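Local structure of peptidoglycan-recognition protein LC (Drosophila melanogaster, 2F2L) at residues A[29-34]-A[151-156]. The protein activates the imd/Relish immune pathway in response to Gram-negative peptidoglycan and lipopolysaccharide, probably recognising microbial patterns through its extracellular amidase-like domain. Numbering follows the deposited sequence.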
ATOM      1  N   ALA A  29      -4.458  16.980 -15.172  1.00 18.37           N
ATOM      2  CA  ALA A  29      -3.814  15.725 -15.543  1.00 18.95           C
ATOM      3  C   ALA A  29      -2.314  15.789 -15.252  1.00 18.72           C
ATOM      4  O   ALA A  29      -1.685  16.828 -15.428  1.00 19.75           O
ATOM      5  CB  ALA A  29      -4.075  15.391 -16.998  1.00 18.56           C
ATOM      6  N   LEU A  30      -1.772  14.687 -14.751  1.00 18.69           N
ATOM      7  CA  LEU A  30      -0.359  14.597 -14.419  1.00 19.34           C
ATOM      8  C   LEU A  30       0.167  13.185 -14.719  1.00 19.53           C
ATOM      9  O   LEU A  30      -0.581  12.215 -14.648  1.00 19.77           O
ATOM     10  CB  LEU A  30      -0.097  14.900 -12.933  1.00 19.55           C
ATOM     11  CG  LEU A  30      -0.685  16.139 -12.260  1.00 19.92           C
ATOM     12  CD1 LEU A  30      -1.978  15.810 -11.539  1.00 20.19           C
ATOM     13  CD2 LEU A  30       0.311  16.721 -11.279  1.00 19.60           C
ATOM     14  N   PRO A  31       1.464  13.072 -15.038  1.00 19.25           N
ATOM     15  CA  PRO A  31       2.103  11.761 -15.104  1.00 19.43           C
ATOM     16  C   PRO A  31       2.586  11.335 -13.712  1.00 19.33           C
ATOM     17  O   PRO A  31       2.880  12.192 -12.878  1.00 19.01           O
ATOM     18  CB  PRO A  31       3.287  12.018 -16.034  1.00 18.90           C
ATOM     19  CG  PRO A  31       3.678  13.426 -15.705  1.00 19.26           C
ATOM     20  CD  PRO A  31       2.406  14.152 -15.358  1.00 19.10           C
ATOM     21  N   THR A  32       2.676  10.038 -13.450  1.00 19.65           N
ATOM     22  CA  THR A  32       3.268   9.607 -12.176  1.00 20.14           C
ATOM     23  C   THR A  32       4.798   9.555 -12.287  1.00 20.42           C
ATOM     24  O   THR A  32       5.504   9.557 -11.274  1.00 19.91           O
ATOM     25  CB  THR A  32       2.714   8.226 -11.693  1.00 20.04           C
ATOM     26  OG1 THR A  32       2.961   7.223 -12.686  1.00 20.90           O
ATOM     27  CG2 THR A  32       1.246   8.308 -11.415  1.00 20.65           C
ATOM     28  N   ASN A  33       5.297   9.502 -13.525  1.00 20.74           N
ATOM     29  CA  ASN A  33       6.712   9.239 -13.820  1.00 20.44           C
ATOM     30  C   ASN A  33       7.257   7.978 -13.161  1.00 20.61           C
ATOM     31  O   ASN A  33       8.441   7.883 -12.854  1.00 21.13           O
ATOM     32  CB  ASN A  33       7.573  10.468 -13.484  1.00 20.65           C
ATOM     33  CG  ASN A  33       7.224  11.661 -14.346  1.00 21.69           C
ATOM     34  OD1 ASN A  33       6.993  11.509 -15.546  1.00 22.36           O
ATOM     35  ND2 ASN A  33       7.164  12.855 -13.741  1.00 21.81           N
ATOM     36  N   SER A  34       6.381   6.999 -12.971  1.00 21.22           N
ATOM     37  CA  SER A  34       6.759   5.672 -12.552  1.00 20.98           C
ATOM     38  C   SER A  34       6.712   4.806 -13.805  1.00 21.36           C
ATOM     39  O   SER A  34       6.199   5.243 -14.841  1.00 22.02           O
ATOM     40  CB  SER A  34       5.770   5.146 -11.506  1.00 20.99           C
ATOM     41  OG  SER A  34       4.480   4.924 -12.058  1.00 20.90           O
ATOM     42  N   PHE A 151       6.242  17.632 -14.384  1.00 18.80           N
ATOM     43  CA  PHE A 151       4.889  17.722 -14.954  1.00 18.51           C
ATOM     44  C   PHE A 151       4.850  17.475 -16.467  1.00 18.47           C
ATOM     45  O   PHE A 151       3.758  17.365 -17.043  1.00 17.99           O
ATOM     46  CB  PHE A 151       4.268  19.099 -14.663  1.00 18.10           C
ATOM     47  CG  PHE A 151       3.910  19.341 -13.210  1.00 17.64           C
ATOM     48  CD1 PHE A 151       3.747  18.298 -12.303  1.00 16.89           C
ATOM     49  CD2 PHE A 151       3.674  20.640 -12.767  1.00 17.43           C
ATOM     50  CE1 PHE A 151       3.395  18.552 -10.988  1.00 17.28           C
ATOM     51  CE2 PHE A 151       3.324  20.891 -11.450  1.00 17.48           C
ATOM     52  CZ  PHE A 151       3.175  19.850 -10.567  1.00 17.28           C
ATOM     53  N   LYS A 152       6.025  17.393 -17.104  1.00 18.40           N
ATOM     54  CA  LYS A 152       6.105  17.254 -18.555  1.00 18.60           C
ATOM     55  C   LYS A 152       5.679  15.853 -18.994  1.00 18.38           C
ATOM     56  O   LYS A 152       6.143  14.847 -18.455  1.00 18.34           O
ATOM     57  CB  LYS A 152       7.520  17.589 -19.100  1.00 18.87           C
ATOM     58  CG  LYS A 152       7.937  19.089 -19.051  1.00 19.49           C
ATOM     59  CD  LYS A 152       6.843  20.042 -19.602  1.00 20.73           C
ATOM     60  CE  LYS A 152       7.323  21.491 -19.800  1.00 20.68           C
ATOM     61  NZ  LYS A 152       6.285  22.363 -20.503  1.00 20.07           N
ATOM     62  N   ALA A 153       4.792  15.813 -19.987  1.00 18.18           N
ATOM     63  CA  ALA A 153       4.246  14.576 -20.520  1.00 18.32           C
ATOM     64  C   ALA A 153       3.519  14.875 -21.823  1.00 18.23           C
ATOM     65  O   ALA A 153       2.311  14.707 -21.921  1.00 17.56           O
ATOM     66  CB  ALA A 153       3.298  13.942 -19.518  1.00 18.51           C
ATOM     67  N   ASP A 154       4.282  15.318 -22.818  1.00 18.46           N
ATOM     68  CA  ASP A 154       3.739  15.767 -24.108  1.00 18.52           C
ATOM     69  C   ASP A 154       2.775  14.759 -24.739  1.00 18.42           C
ATOM     70  O   ASP A 154       1.726  15.144 -25.246  1.00 18.20           O
ATOM     71  CB  ASP A 154       4.883  16.067 -25.091  1.00 18.91           C
ATOM     72  CG  ASP A 154       5.588  17.388 -24.803  1.00 19.92           C
ATOM     73  OD1 ASP A 154       5.234  18.061 -23.814  1.00 22.53           O
ATOM     74  OD2 ASP A 154       6.497  17.768 -25.589  1.00 21.88           O
ATOM     75  N   ALA A 155       3.114  13.471 -24.695  1.00 18.44           N
ATOM     76  CA  ALA A 155       2.299  12.462 -25.374  1.00 18.32           C
ATOM     77  C   ALA A 155       0.975  12.205 -24.656  1.00 18.32           C
ATOM     78  O   ALA A 155      -0.034  11.897 -25.291  1.00 18.59           O
ATOM     79  CB  ALA A 155       3.079  11.182 -25.570  1.00 18.57           C
ATOM     80  N   LEU A 156       0.967  12.339 -23.336  1.00 18.12           N
ATOM     81  CA  LEU A 156      -0.272  12.236 -22.566  1.00 17.81           C
ATOM     82  C   LEU A 156      -1.207  13.389 -22.925  1.00 17.39           C
ATOM     83  O   LEU A 156      -2.363  13.163 -23.302  1.00 17.09           O
ATOM     84  CB  LEU A 156       0.022  12.245 -21.052  1.00 17.99           C
ATOM     85  CG  LEU A 156      -1.165  12.353 -20.091  1.00 18.07           C
ATOM     86  CD1 LEU A 156      -2.068  11.137 -20.206  1.00 17.68           C
ATOM     87  CD2 LEU A 156      -0.687  12.533 -18.662  1.00 17.13           C
TER
HETATM   88  O   HOH W   1       5.892  11.847 -18.116  1.00 36.98           O
HETATM   89  O   HOH W   2       7.988  14.085 -16.653  1.00 44.71           O
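In the mixed sheet of the amidase-like PGRP domain, the C-terminal end of strand 24-31 packs Leu30 and Pro31 against the turn that leads into helix 154-158. The Leu30 and Phe151 side chains run alongside each other, and Leu30 CD2 comes within 3.6 Å of Phe151 CE1, oblique to the ring. Both place CG beside the backbone N (chi1 -49° in Leu30, -70° in Phe151), and their ends come nearer the other segment than their CB directions would suggest. Pro31 CB points toward the loop before the helix; its CG lies 3.9 Å from Ala153 CB, and its CD is 3.9 Å from Phe151 O, a carbonyl that accepts a hydrogen bond from Tyr157 OH.

Ala153 occupies the N-cap position of the short helix, and one turn on, Leu156 returns to the strand. Its CB points toward the strand and, with chi1 at 171°, CD2 lies 4.0 Å from Leu30 O, so a methyl group covers the strand backbone here. The strand is an inner one, bonded through its backbone to strand 98-102 on one side and 136-140 on the other; Tyr102 and Phe106 also touch Leu156.

No direct hydrogen bond joins the segments. Beyond the strand end, two waters sit between Asn33 OD1 and Lys152 O, the first 2.8 Å from Asn33 OD1 and the second 2.7 Å from Lys152 O, though other acceptors compete for their protons. The same amide donates through Asn33 ND2 to Asp150 O, which fixes how the Asn33 side chain is turned beside the 151-153 turn.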